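Local coordinates for probable outer membrane protein (Pseudomonas aeruginosa, PDB 3DWO) that probably carries long-chain fatty acids or other hydrophobic compounds across the outer membrane as a beta-barrel channel of the FadL family, at residues N9-G14 / T352-V357; W13-A18 / G342-V347; S21-D26 / D291-F296; T338-G343 / G356-Q361. One frame throughout, in Å; residues are numbered along the deposited sequence.

Overall arrangement
All four contacts cluster on the same side of the chain's centre. Contacts 1 and 2 are buried and both start from helix 10-14 and its exit, which meet the adjacent strands 351-360 and 336-346; backbone and methyl packing there accompanies arginines gathered around D344. Contacts 3 and 4 are partly buried. Contact 3 carries the chain on to strand 287-295 and relies on apolar side chains, a CH-pi contact and one bridging water. Contact 4 lies within the wall itself: main-chain hydrogen bonds pair the strands used by contacts 1 and 2, one face turned to the N-terminal segment, which fills the barrel as the hatch of FadL proteins does, the other at the outer surface. R15 and F23 link contacts 2 and 3.

Contact 1 of 4, residues N9-G14 / T352-V357; sequences NTAGWG and TMRAGV. With C8E ((hydroxyethyloxy)tri(ethyloxy)octane), chain J; C8E ((hydroxyethyloxy)tri(ethyloxy)octane), chain G.
A11 sets its methyl over one face of the R354 guanidinium, CB lying 3.7 Å from NE and displaced toward the rim of the group. The aliphatic part of the arginine is used as well: R354 CD rests 3.6 Å from A11 O, a van der Waals contact. With CG beside its backbone N (chi1 -47°) and the chain extended from CG to NE, R354 leads inward from the strand and along the flank of the helix. Its charge is answered outside these two segments, NE by D344 and NH2 by D398, both in salt bridges that limit the rotation of the flat group beneath the methyl.

The setting is the one known from FadL proteins, where an N-terminal hatch fills the barrel: the short helix 10-14 packs on the inner side of wall strand 352-357, their axes 7.7 Å apart and inclined at 56°. Main chain meets main chain at G14, whose O comes to 3.4 Å from A355 CA and makes no hydrogen bond to residues 352-357.

Polar bonds hold the helix start. N9 is the N-cap, its OD1 accepting from G12 N at 2.9 Å with an N-H...O angle of 162°, while its ND2 reaches D26 and Q46.

On the other side of the strand the contacts are with detergent. A355 CB touches C7 of the C8E in chain J at 3.7 Å and C3 of the C8E in chain G at 3.8 Å; M353 SD packs 3.8 Å from C4 of the former.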
loop_
_atom_site.group_PDB
_atom_site.type_symbol
_atom_site.label_atom_id
_atom_site.label_comp_id
_atom_site.label_asym_id
_atom_site.label_seq_id
_atom_site.Cartn_x
_atom_site.Cartn_y
_atom_site.Cartn_z
ATOM N N ASN A 9 9.255 -5.441 12.296
ATOM C CA ASN A 9 9.545 -4.647 13.480
ATOM C C ASN A 9 10.766 -3.786 13.162
ATOM O O ASN A 9 11.307 -3.843 12.046
ATOM C CB ASN A 9 9.832 -5.551 14.677
ATOM C CG ASN A 9 10.798 -6.666 14.343
ATOM O OD1 ASN A 9 11.754 -6.474 13.585
ATOM N ND2 ASN A 9 10.559 -7.840 14.911
ATOM N N THR A 10 11.207 -2.998 14.139
ATOM C CA THR A 10 12.345 -2.112 13.939
ATOM C C THR A 10 13.619 -2.838 13.533
ATOM O O THR A 10 14.377 -2.339 12.699
ATOM C CB THR A 10 12.624 -1.289 15.193
ATOM O OG1 THR A 10 13.051 -2.159 16.248
ATOM C CG2 THR A 10 11.372 -0.571 15.625
ATOM N N ALA A 11 13.866 -4.004 14.124
ATOM C CA ALA A 11 15.052 -4.781 13.784
ATOM C C ALA A 11 14.986 -5.094 12.292
ATOM O O ALA A 11 15.965 -4.931 11.575
ATOM C CB ALA A 11 15.092 -6.073 14.595
ATOM N N GLY A 12 13.819 -5.534 11.831
ATOM C CA GLY A 12 13.649 -5.838 10.417
ATOM C C GLY A 12 13.940 -4.622 9.550
ATOM O O GLY A 12 14.658 -4.720 8.548
ATOM N N TRP A 13 13.392 -3.468 9.930
ATOM C CA TRP A 13 13.626 -2.246 9.170
ATOM C C TRP A 13 15.109 -1.922 9.116
ATOM O O TRP A 13 15.604 -1.424 8.104
ATOM C CB TRP A 13 12.873 -1.059 9.782
ATOM C CG TRP A 13 11.466 -0.923 9.279
ATOM C CD1 TRP A 13 10.322 -1.266 9.937
ATOM C CD2 TRP A 13 11.060 -0.456 7.985
ATOM N NE1 TRP A 13 9.229 -1.046 9.136
ATOM C CE2 TRP A 13 9.651 -0.551 7.932
ATOM C CE3 TRP A 13 11.750 0.032 6.866
ATOM C CZ2 TRP A 13 8.916 -0.178 6.800
ATOM C CZ3 TRP A 13 11.018 0.405 5.740
ATOM C CH2 TRP A 13 9.614 0.296 5.718
ATOM N N GLY A 14 15.812 -2.209 10.210
ATOM C CA GLY A 14 17.236 -1.931 10.282
ATOM C C GLY A 14 18.075 -2.692 9.271
ATOM O O GLY A 14 19.151 -2.238 8.885
ATOM N N THR A 352 24.225 -3.910 19.459
ATOM C CA THR A 352 24.173 -4.685 18.231
ATOM C C THR A 352 23.898 -3.699 17.101
ATOM O O THR A 352 23.112 -2.764 17.259
ATOM C CB THR A 352 23.065 -5.756 18.280
ATOM O OG1 THR A 352 22.899 -6.332 16.978
ATOM C CG2 THR A 352 21.761 -5.148 18.733
ATOM N N MET A 353 24.573 -3.894 15.974
ATOM C CA MET A 353 24.410 -3.022 14.818
ATOM C C MET A 353 23.800 -3.766 13.645
ATOM O O MET A 353 24.090 -4.944 13.435
ATOM C CB MET A 353 25.759 -2.448 14.389
ATOM C CG MET A 353 26.261 -1.320 15.257
ATOM S SD MET A 353 27.842 -0.697 14.653
ATOM C CE MET A 353 28.697 -0.385 16.202
ATOM N N ARG A 354 22.962 -3.070 12.883
ATOM C CA ARG A 354 22.308 -3.659 11.723
ATOM C C ARG A 354 22.433 -2.762 10.502
ATOM O O ARG A 354 22.610 -1.548 10.611
ATOM C CB ARG A 354 20.818 -3.890 11.994
ATOM C CG ARG A 354 20.516 -4.541 13.320
ATOM C CD ARG A 354 19.113 -5.133 13.344
ATOM N NE ARG A 354 18.808 -5.707 14.650
ATOM C CZ ARG A 354 18.524 -4.987 15.728
ATOM N NH1 ARG A 354 18.500 -3.663 15.653
ATOM N NH2 ARG A 354 18.266 -5.589 16.883
ATOM N N ALA A 355 22.323 -3.383 9.335
ATOM C CA ALA A 355 22.391 -2.682 8.064
ATOM C C ALA A 355 21.818 -3.609 6.997
ATOM O O ALA A 355 21.748 -4.825 7.189
ATOM C CB ALA A 355 23.829 -2.322 7.736
ATOM N N GLY A 356 21.401 -3.032 5.878
ATOM C CA GLY A 356 20.847 -3.836 4.809
ATOM C C GLY A 356 20.380 -2.983 3.650
ATOM O O GLY A 356 20.267 -1.761 3.765
ATOM N N VAL A 357 20.117 -3.639 2.527
ATOM C CA VAL A 357 19.647 -2.972 1.329
ATOM C C VAL A 357 18.673 -3.918 0.639
ATOM O O VAL A 357 18.753 -5.135 0.809
ATOM C CB VAL A 357 20.806 -2.666 0.360
ATOM C CG1 VAL A 357 21.819 -1.742 1.026
ATOM C CG2 VAL A 357 21.467 -3.968 -0.070
HETATM C C1 C8E J . 24.524 3.512 14.444
HETATM C C2 C8E J . 23.990 2.442 13.615
HETATM C C3 C8E J . 24.670 2.257 12.335
HETATM C C4 C8E J . 25.332 0.964 12.381
HETATM C C5 C8E J . 25.438 0.429 11.000
HETATM C C6 C8E J . 26.830 0.184 10.670
HETATM C C7 C8E J . 26.667 -0.806 9.622
HETATM C C8 C8E J . 27.854 -0.756 8.747
HETATM O O9 C8E J . 27.894 -0.434 7.365
HETATM C C10 C8E J . 27.169 -1.229 6.442
HETATM C C1 C8E G . 25.617 -6.232 5.964
HETATM C C2 C8E G . 26.020 -6.540 7.329
HETATM C C3 C8E G . 25.436 -5.679 8.355
HETATM C C4 C8E G . 26.492 -4.796 8.829
HETATM C C5 C8E G . 26.411 -4.697 10.305
HETATM C C6 C8E G . 27.651 -4.166 10.839
#

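Contact 2 of 4, residues W13-A18 / G342-V347; sequences WGRAMA and GGDYKV. With C8E ((hydroxyethyloxy)tri(ethyloxy)octane), chain G.
R15 and A18 belong to the turn that ends the hatch helix, and through it they meet wall strand 342-346. The helix closes in a Schellman motif with A16, at positive phi, as its C-prime residue, and R15 to A18 form a type I' beta turn in which A18 N donates to R15 O at 3.0 Å. This fold of the chain presses A18 CB against the strand, only 3.1 Å from G342 N and 3.8 Å from G342 CA, tight packing on a residue that has no side chain of its own.

The polar part is a salt bridge between R15 and D344. R15 places CG between its backbone N and carbonyl carbon (chi1 47°), then runs extended to NE, which brings NH1 to D344 OD1 at 2.9 Å. The bond is bent, 141° at the hydrogen, and the oxygen is met on its syn side but out of the carboxylate plane. NH1 alone faces the carboxylate, with D344 OD2 also near it at 3.0 Å, and the planes stand 54° apart, unlike a flat pairing through two nitrogens. F23 adds a cation-pi contact to R15. Beyond the strand, G343 O lies 3.4 Å from C3 of the C8E in chain G.

Because D344 OD2 serves R354, one carboxylate joins two arginines from different parts of the chain; in this buried place their charges probably keep the aspartate ionised, and its own charge would let them sit close together.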
loop_
_atom_site.group_PDB
_atom_site.type_symbol
_atom_site.label_atom_id
_atom_site.label_comp_id
_atom_site.label_asym_id
_atom_site.label_seq_id
_atom_site.Cartn_x
_atom_site.Cartn_y
_atom_site.Cartn_z
ATOM N N TRP A 13 13.392 -3.468 9.930
ATOM C CA TRP A 13 13.626 -2.246 9.170
ATOM C C TRP A 13 15.109 -1.922 9.116
ATOM O O TRP A 13 15.604 -1.424 8.104
ATOM C CB TRP A 13 12.873 -1.059 9.782
ATOM C CG TRP A 13 11.466 -0.923 9.279
ATOM C CD1 TRP A 13 10.322 -1.266 9.937
ATOM C CD2 TRP A 13 11.060 -0.456 7.985
ATOM N NE1 TRP A 13 9.229 -1.046 9.136
ATOM C CE2 TRP A 13 9.651 -0.551 7.932
ATOM C CE3 TRP A 13 11.750 0.032 6.866
ATOM C CZ2 TRP A 13 8.916 -0.178 6.800
ATOM C CZ3 TRP A 13 11.018 0.405 5.740
ATOM C CH2 TRP A 13 9.614 0.296 5.718
ATOM N N GLY A 14 15.812 -2.209 10.210
ATOM C CA GLY A 14 17.236 -1.931 10.282
ATOM C C GLY A 14 18.075 -2.692 9.271
ATOM O O GLY A 14 19.151 -2.238 8.885
ATOM N N ARG A 15 17.595 -3.854 8.840
ATOM C CA ARG A 15 18.329 -4.647 7.860
ATOM C C ARG A 15 17.568 -4.808 6.547
ATOM O O ARG A 15 17.745 -5.796 5.828
ATOM C CB ARG A 15 18.681 -6.020 8.443
ATOM C CG ARG A 15 17.532 -6.725 9.135
ATOM C CD ARG A 15 17.971 -8.073 9.684
ATOM N NE ARG A 15 16.876 -8.743 10.376
ATOM C CZ ARG A 15 16.736 -8.797 11.696
ATOM N NH1 ARG A 15 17.628 -8.227 12.493
ATOM N NH2 ARG A 15 15.690 -9.414 12.220
ATOM N N ALA A 16 16.735 -3.818 6.233
ATOM C CA ALA A 16 15.939 -3.819 5.008
ATOM C C ALA A 16 15.113 -5.090 4.855
ATOM O O ALA A 16 14.924 -5.586 3.742
ATOM C CB ALA A 16 16.844 -3.634 3.791
ATOM N N MET A 17 14.624 -5.610 5.980
ATOM C CA MET A 17 13.800 -6.819 5.991
ATOM C C MET A 17 14.517 -8.094 5.529
ATOM O O MET A 17 13.873 -9.119 5.305
ATOM C CB MET A 17 12.549 -6.613 5.126
ATOM C CG MET A 17 11.481 -5.699 5.725
ATOM S SD MET A 17 11.955 -3.961 5.861
ATOM C CE MET A 17 11.784 -3.435 4.161
ATOM N N ALA A 18 15.839 -8.039 5.386
ATOM C CA ALA A 18 16.595 -9.209 4.941
ATOM C C ALA A 18 16.521 -10.337 5.966
ATOM O O ALA A 18 16.724 -10.122 7.157
ATOM C CB ALA A 18 18.051 -8.828 4.685
ATOM N N GLY A 342 21.069 -8.368 4.193
ATOM C CA GLY A 342 21.552 -7.562 5.295
ATOM C C GLY A 342 21.814 -8.451 6.489
ATOM O O GLY A 342 21.666 -9.669 6.394
ATOM N N GLY A 343 22.199 -7.862 7.615
ATOM C CA GLY A 343 22.467 -8.675 8.783
ATOM C C GLY A 343 22.704 -7.907 10.063
ATOM O O GLY A 343 22.692 -6.676 10.082
ATOM N N ASP A 344 22.933 -8.661 11.134
ATOM C CA ASP A 344 23.167 -8.116 12.464
ATOM C C ASP A 344 24.576 -8.422 12.962
ATOM O O ASP A 344 25.118 -9.503 12.713
ATOM C CB ASP A 344 22.158 -8.715 13.449
ATOM C CG ASP A 344 20.771 -8.129 13.298
ATOM O OD1 ASP A 344 20.419 -7.695 12.183
ATOM O OD2 ASP A 344 20.027 -8.112 14.299
ATOM N N TYR A 345 25.162 -7.464 13.669
ATOM C CA TYR A 345 26.493 -7.643 14.227
ATOM C C TYR A 345 26.502 -7.208 15.685
ATOM O O TYR A 345 26.257 -6.043 15.992
ATOM C CB TYR A 345 27.527 -6.824 13.460
ATOM C CG TYR A 345 28.934 -7.113 13.921
ATOM C CD1 TYR A 345 29.597 -8.264 13.500
ATOM C CD2 TYR A 345 29.581 -6.271 14.823
ATOM C CE1 TYR A 345 30.868 -8.574 13.968
ATOM C CE2 TYR A 345 30.853 -6.573 15.300
ATOM C CZ TYR A 345 31.490 -7.727 14.867
ATOM O OH TYR A 345 32.746 -8.044 15.336
ATOM N N LYS A 346 26.778 -8.146 16.582
ATOM C CA LYS A 346 26.825 -7.835 18.003
ATOM C C LYS A 346 28.174 -7.202 18.319
ATOM O O LYS A 346 29.215 -7.850 18.225
ATOM C CB LYS A 346 26.633 -9.109 18.827
ATOM C CG LYS A 346 25.309 -9.802 18.559
ATOM C CD LYS A 346 25.282 -11.212 19.117
ATOM C CE LYS A 346 24.003 -11.931 18.711
ATOM N NZ LYS A 346 23.998 -13.356 19.146
ATOM N N VAL A 347 28.147 -5.925 18.677
ATOM C CA VAL A 347 29.365 -5.196 19.002
ATOM C C VAL A 347 29.831 -5.568 20.402
ATOM O O VAL A 347 31.017 -5.790 20.639
ATOM C CB VAL A 347 29.124 -3.680 18.941
ATOM C CG1 VAL A 347 30.430 -2.935 19.159
ATOM C CG2 VAL A 347 28.508 -3.315 17.603
HETATM C C1 C8E G . 25.617 -6.232 5.964
HETATM C C2 C8E G . 26.020 -6.540 7.329
HETATM C C3 C8E G . 25.436 -5.679 8.355
HETATM C C4 C8E G . 26.492 -4.796 8.829
HETATM C C5 C8E G . 26.411 -4.697 10.305
HETATM C C6 C8E G . 27.651 -4.166 10.839
#

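Contact 3 of 4, residues S21-D26 / D291-F296; sequences SLFPND and DWVHQF
F23 and V293 cross at about a right angle, with V293 CG1 placed squarely over the face of the phenyl ring. The CH-pi distance from CG1 to the ring centroid is 4.2 Å, only 9° off the ring normal. V293 holds CG1 anti to its backbone N (chi1 173°), which turns the other methyl toward L22: V293 CG2 lies 3.6 Å from L22 CB. V293 thus meets two successive loop residues, F23 chiefly with CG1 and L22 with CG2.

The L22 side chain reaches on to D291 and passes it at a slant, its CD1 touching D291 CB at 3.5 Å and D291 O at 3.4 Å. At the opposite end P24 and Q295 come from opposite directions, the proline ring against the glutamine side chain.

Polar atoms join through water 1, which accepts from S21 N at 3.0 Å and donates to D291 OD2 at 3.0 Å. D291 OD1 is bonded to S305 on the next strand, so the carboxylate is held from both oxygens.

Loop 21-26, between the two hatch helices, is in this way applied to D291 and V293, which point inward from strand 291-295, with Q295 reaching in at the end, as expected of an N-terminal plug seated in a FadL-type barrel.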
loop_
_atom_site.group_PDB
_atom_site.type_symbol
_atom_site.label_atom_id
_atom_site.label_comp_id
_atom_site.label_asym_id
_atom_site.label_seq_id
_atom_site.Cartn_x
_atom_site.Cartn_y
_atom_site.Cartn_z
ATOM N N SER A 21 11.731 -13.028 9.170
ATOM C CA SER A 21 11.621 -13.161 10.614
ATOM C C SER A 21 12.361 -14.394 11.135
ATOM O O SER A 21 12.028 -14.918 12.202
ATOM C CB SER A 21 10.143 -13.228 11.013
ATOM O OG SER A 21 9.484 -14.278 10.326
ATOM N N LEU A 22 13.375 -14.838 10.394
ATOM C CA LEU A 22 14.140 -16.018 10.780
ATOM C C LEU A 22 15.296 -15.784 11.753
ATOM O O LEU A 22 15.931 -16.742 12.195
ATOM C CB LEU A 22 14.648 -16.747 9.532
ATOM C CG LEU A 22 13.555 -17.366 8.650
ATOM C CD1 LEU A 22 14.179 -18.167 7.521
ATOM C CD2 LEU A 22 12.662 -18.261 9.494
ATOM N N PHE A 23 15.582 -14.528 12.088
ATOM C CA PHE A 23 16.648 -14.242 13.045
ATOM C C PHE A 23 16.180 -14.735 14.413
ATOM O O PHE A 23 14.986 -14.727 14.710
ATOM C CB PHE A 23 16.947 -12.741 13.095
ATOM C CG PHE A 23 17.926 -12.280 12.046
ATOM C CD1 PHE A 23 19.291 -12.238 12.321
ATOM C CD2 PHE A 23 17.490 -11.912 10.777
ATOM C CE1 PHE A 23 20.206 -11.838 11.347
ATOM C CE2 PHE A 23 18.395 -11.513 9.798
ATOM C CZ PHE A 23 19.757 -11.476 10.084
ATOM N N PRO A 24 17.119 -15.181 15.262
ATOM C CA PRO A 24 16.832 -15.693 16.607
ATOM C C PRO A 24 15.814 -14.925 17.457
ATOM O O PRO A 24 15.967 -13.733 17.714
ATOM C CB PRO A 24 18.212 -15.731 17.255
ATOM C CG PRO A 24 19.084 -16.130 16.105
ATOM C CD PRO A 24 18.565 -15.248 14.975
ATOM N N ASN A 25 14.779 -15.638 17.894
ATOM C CA ASN A 25 13.729 -15.084 18.744
ATOM C C ASN A 25 13.126 -13.762 18.269
ATOM O O ASN A 25 13.074 -12.787 19.019
ATOM C CB ASN A 25 14.256 -14.922 20.173
ATOM C CG ASN A 25 14.745 -16.233 20.763
ATOM O OD1 ASN A 25 14.017 -17.226 20.795
ATOM N ND2 ASN A 25 15.983 -16.239 21.236
ATOM N N ASP A 26 12.665 -13.742 17.024
ATOM C CA ASP A 26 12.053 -12.553 16.443
ATOM C C ASP A 26 10.537 -12.734 16.464
ATOM O O ASP A 26 9.979 -13.485 15.660
ATOM C CB ASP A 26 12.551 -12.360 15.007
ATOM C CG ASP A 26 11.857 -11.217 14.294
ATOM O OD1 ASP A 26 11.089 -10.478 14.944
ATOM O OD2 ASP A 26 12.084 -11.057 13.079
ATOM N N ASP A 291 13.179 -17.092 2.836
ATOM C CA ASP A 291 14.170 -16.470 3.708
ATOM C C ASP A 291 15.310 -17.408 4.104
ATOM O O ASP A 291 15.112 -18.609 4.304
ATOM C CB ASP A 291 13.498 -15.933 4.971
ATOM C CG ASP A 291 12.379 -14.962 4.665
ATOM O OD1 ASP A 291 12.644 -13.931 4.010
ATOM O OD2 ASP A 291 11.232 -15.229 5.080
ATOM N N TRP A 292 16.502 -16.836 4.225
ATOM C CA TRP A 292 17.691 -17.586 4.592
ATOM C C TRP A 292 18.572 -16.778 5.533
ATOM O O TRP A 292 18.970 -15.657 5.226
ATOM C CB TRP A 292 18.482 -17.963 3.336
ATOM C CG TRP A 292 19.779 -18.671 3.613
ATOM C CD1 TRP A 292 20.001 -19.649 4.542
ATOM C CD2 TRP A 292 21.023 -18.486 2.924
ATOM N NE1 TRP A 292 21.304 -20.086 4.473
ATOM C CE2 TRP A 292 21.954 -19.389 3.490
ATOM C CE3 TRP A 292 21.443 -17.645 1.884
ATOM C CZ2 TRP A 292 23.281 -19.476 3.049
ATOM C CZ3 TRP A 292 22.765 -17.730 1.445
ATOM C CH2 TRP A 292 23.667 -18.641 2.030
ATOM N N VAL A 293 18.866 -17.353 6.691
ATOM C CA VAL A 293 19.711 -16.692 7.670
ATOM C C VAL A 293 20.898 -17.587 8.002
ATOM O O VAL A 293 20.736 -18.726 8.442
ATOM C CB VAL A 293 18.927 -16.371 8.960
ATOM C CG1 VAL A 293 19.865 -15.830 10.025
ATOM C CG2 VAL A 293 17.843 -15.345 8.658
ATOM N N HIS A 294 22.097 -17.068 7.765
ATOM C CA HIS A 294 23.313 -17.812 8.047
ATOM C C HIS A 294 24.123 -17.117 9.130
ATOM O O HIS A 294 24.426 -15.929 9.030
ATOM C CB HIS A 294 24.168 -17.950 6.786
ATOM C CG HIS A 294 25.489 -18.613 7.030
ATOM N ND1 HIS A 294 26.469 -18.049 7.816
ATOM C CD2 HIS A 294 25.978 -19.806 6.617
ATOM C CE1 HIS A 294 27.505 -18.865 7.880
ATOM N NE2 HIS A 294 27.233 -19.939 7.161
ATOM N N GLN A 295 24.468 -17.868 10.167
ATOM C CA GLN A 295 25.255 -17.330 11.261
ATOM C C GLN A 295 26.720 -17.671 10.997
ATOM O O GLN A 295 27.112 -18.837 11.055
ATOM C CB GLN A 295 24.778 -17.940 12.576
ATOM C CG GLN A 295 23.282 -17.760 12.788
ATOM C CD GLN A 295 22.734 -18.600 13.923
ATOM O OE1 GLN A 295 22.840 -19.830 13.910
ATOM N NE2 GLN A 295 22.135 -17.941 14.911
ATOM N N PHE A 296 27.516 -16.651 10.686
ATOM C CA PHE A 296 28.940 -16.831 10.402
ATOM C C PHE A 296 29.748 -17.099 11.663
ATOM O O PHE A 296 30.656 -17.927 11.665
ATOM C CB PHE A 296 29.484 -15.599 9.684
ATOM C CG PHE A 296 29.049 -15.502 8.258
ATOM C CD1 PHE A 296 29.769 -16.141 7.256
ATOM C CD2 PHE A 296 27.893 -14.808 7.916
ATOM C CE1 PHE A 296 29.346 -16.093 5.931
ATOM C CE2 PHE A 296 27.459 -14.752 6.594
ATOM C CZ PHE A 296 28.187 -15.396 5.599
HETATM O O HOH W 1 9.662 -14.441 7.508
#

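Contact 4 of 4, residues T338-G343 / G356-Q361; sequences TLAVGG and GVAYDQ. With C8E ((hydroxyethyloxy)tri(ethyloxy)octane), chain G.
V341 and V357 form a hydrogen-bonded antiparallel pair in the hairpin of strands 336-346 and 351-360, part of the barrel wall; the segments run 172° apart. V341 N donates to V357 O at 3.0 Å and V357 N returns the bond to V341 O. L339 and Y359 make the next such pair, with Y359 N to L339 O short at 2.6 Å. Between these pairs, CA-H...O contacts fill in, among them A340 CA to V357 O at 3.4 Å.

Apolar packing occurs on both faces. On the outer one V341 and V357 stand side by side on the surface, V341 CG1 touching V357 CG2 at 3.8 Å; Y359 on the same face touches a bound detergent. On the inner one A340 CB meets A358 CB at 3.5 Å, small methyls against which the hatch residues A18 and A16 pack. Farther along this face G342 and G356 pair with their CA atoms 3.8 Å apart; neither has a side chain, so the strand backbones lie close and A18 packs directly on G342.

T338 and D360, also turned inward, point the same way. D360 has CG anti to the backbone N (chi1 -168°), which lays OD1 alongside the threonine, 3.0 Å from T338 CB.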
loop_
_atom_site.group_PDB
_atom_site.type_symbol
_atom_site.label_atom_id
_atom_site.label_comp_id
_atom_site.label_asym_id
_atom_site.label_seq_id
_atom_site.Cartn_x
_atom_site.Cartn_y
_atom_site.Cartn_z
ATOM N N THR A 338 10.969 -8.768 -4.708
ATOM C CA THR A 338 11.638 -7.862 -3.795
ATOM C C THR A 338 12.760 -8.673 -3.147
ATOM O O THR A 338 12.518 -9.661 -2.454
ATOM C CB THR A 338 10.642 -7.271 -2.742
ATOM O OG1 THR A 338 11.365 -6.612 -1.692
ATOM C CG2 THR A 338 9.771 -8.344 -2.169
ATOM N N LEU A 339 13.997 -8.269 -3.419
ATOM C CA LEU A 339 15.162 -8.963 -2.894
ATOM C C LEU A 339 15.871 -8.092 -1.868
ATOM O O LEU A 339 16.047 -6.891 -2.073
ATOM C CB LEU A 339 16.121 -9.307 -4.035
ATOM C CG LEU A 339 15.468 -9.854 -5.307
ATOM C CD1 LEU A 339 16.514 -9.985 -6.403
ATOM C CD2 LEU A 339 14.813 -11.191 -5.020
ATOM N N ALA A 340 16.278 -8.705 -0.764
ATOM C CA ALA A 340 16.958 -7.977 0.293
ATOM C C ALA A 340 18.106 -8.792 0.865
ATOM O O ALA A 340 18.081 -10.023 0.862
ATOM C CB ALA A 340 15.973 -7.628 1.402
ATOM N N VAL A 341 19.119 -8.094 1.351
ATOM C CA VAL A 341 20.259 -8.746 1.956
ATOM C C VAL A 341 20.765 -7.808 3.031
ATOM O O VAL A 341 20.855 -6.601 2.822
ATOM C CB VAL A 341 21.373 -9.022 0.925
ATOM C CG1 VAL A 341 21.804 -7.724 0.253
ATOM C CG2 VAL A 341 22.554 -9.687 1.616
ATOM N N GLY A 342 21.069 -8.368 4.193
ATOM C CA GLY A 342 21.552 -7.562 5.295
ATOM C C GLY A 342 21.814 -8.451 6.489
ATOM O O GLY A 342 21.666 -9.669 6.394
ATOM N N GLY A 343 22.199 -7.862 7.615
ATOM C CA GLY A 343 22.467 -8.675 8.783
ATOM C C GLY A 343 22.704 -7.907 10.063
ATOM O O GLY A 343 22.692 -6.676 10.082
ATOM N N GLY A 356 21.401 -3.032 5.878
ATOM C CA GLY A 356 20.847 -3.836 4.809
ATOM C C GLY A 356 20.380 -2.983 3.650
ATOM O O GLY A 356 20.267 -1.761 3.765
ATOM N N VAL A 357 20.117 -3.639 2.527
ATOM C CA VAL A 357 19.647 -2.972 1.329
ATOM C C VAL A 357 18.673 -3.918 0.639
ATOM O O VAL A 357 18.753 -5.135 0.809
ATOM C CB VAL A 357 20.806 -2.666 0.360
ATOM C CG1 VAL A 357 21.819 -1.742 1.026
ATOM C CG2 VAL A 357 21.467 -3.968 -0.070
ATOM N N ALA A 358 17.750 -3.360 -0.134
ATOM C CA ALA A 358 16.779 -4.190 -0.826
ATOM C C ALA A 358 16.368 -3.586 -2.160
ATOM O O ALA A 358 16.474 -2.381 -2.376
ATOM C CB ALA A 358 15.544 -4.400 0.066
ATOM N N TYR A 359 15.924 -4.446 -3.065
ATOM C CA TYR A 359 15.457 -4.011 -4.368
ATOM C C TYR A 359 13.994 -4.410 -4.410
ATOM O O TYR A 359 13.658 -5.573 -4.203
ATOM C CB TYR A 359 16.238 -4.698 -5.484
ATOM C CG TYR A 359 15.564 -4.596 -6.828
ATOM C CD1 TYR A 359 14.985 -5.717 -7.422
ATOM C CD2 TYR A 359 15.459 -3.374 -7.487
ATOM C CE1 TYR A 359 14.316 -5.626 -8.636
ATOM C CE2 TYR A 359 14.789 -3.271 -8.708
ATOM C CZ TYR A 359 14.219 -4.402 -9.272
ATOM O OH TYR A 359 13.535 -4.312 -10.465
ATOM N N ASP A 360 13.127 -3.441 -4.674
ATOM C CA ASP A 360 11.695 -3.686 -4.687
ATOM C C ASP A 360 11.032 -3.201 -5.976
ATOM O O ASP A 360 10.984 -2.003 -6.240
ATOM C CB ASP A 360 11.086 -2.993 -3.467
ATOM C CG ASP A 360 9.662 -3.411 -3.201
ATOM O OD1 ASP A 360 9.357 -4.618 -3.297
ATOM O OD2 ASP A 360 8.849 -2.524 -2.874
ATOM N N GLN A 361 10.518 -4.140 -6.771
ATOM C CA GLN A 361 9.869 -3.800 -8.036
ATOM C C GLN A 361 8.468 -3.246 -7.853
ATOM O O GLN A 361 7.701 -3.741 -7.033
ATOM C CB GLN A 361 9.739 -5.022 -8.943
ATOM C CG GLN A 361 11.016 -5.641 -9.419
ATOM C CD GLN A 361 10.738 -6.757 -10.400
ATOM O OE1 GLN A 361 9.845 -7.576 -10.182
ATOM N NE2 GLN A 361 11.501 -6.799 -11.486
HETATM C C1 C8E G . 25.617 -6.232 5.964
HETATM C C2 C8E G . 26.020 -6.540 7.329
HETATM C C3 C8E G . 25.436 -5.679 8.355
HETATM C C4 C8E G . 26.492 -4.796 8.829
HETATM C C5 C8E G . 26.411 -4.697 10.305
HETATM C C6 C8E G . 27.651 -4.166 10.839
#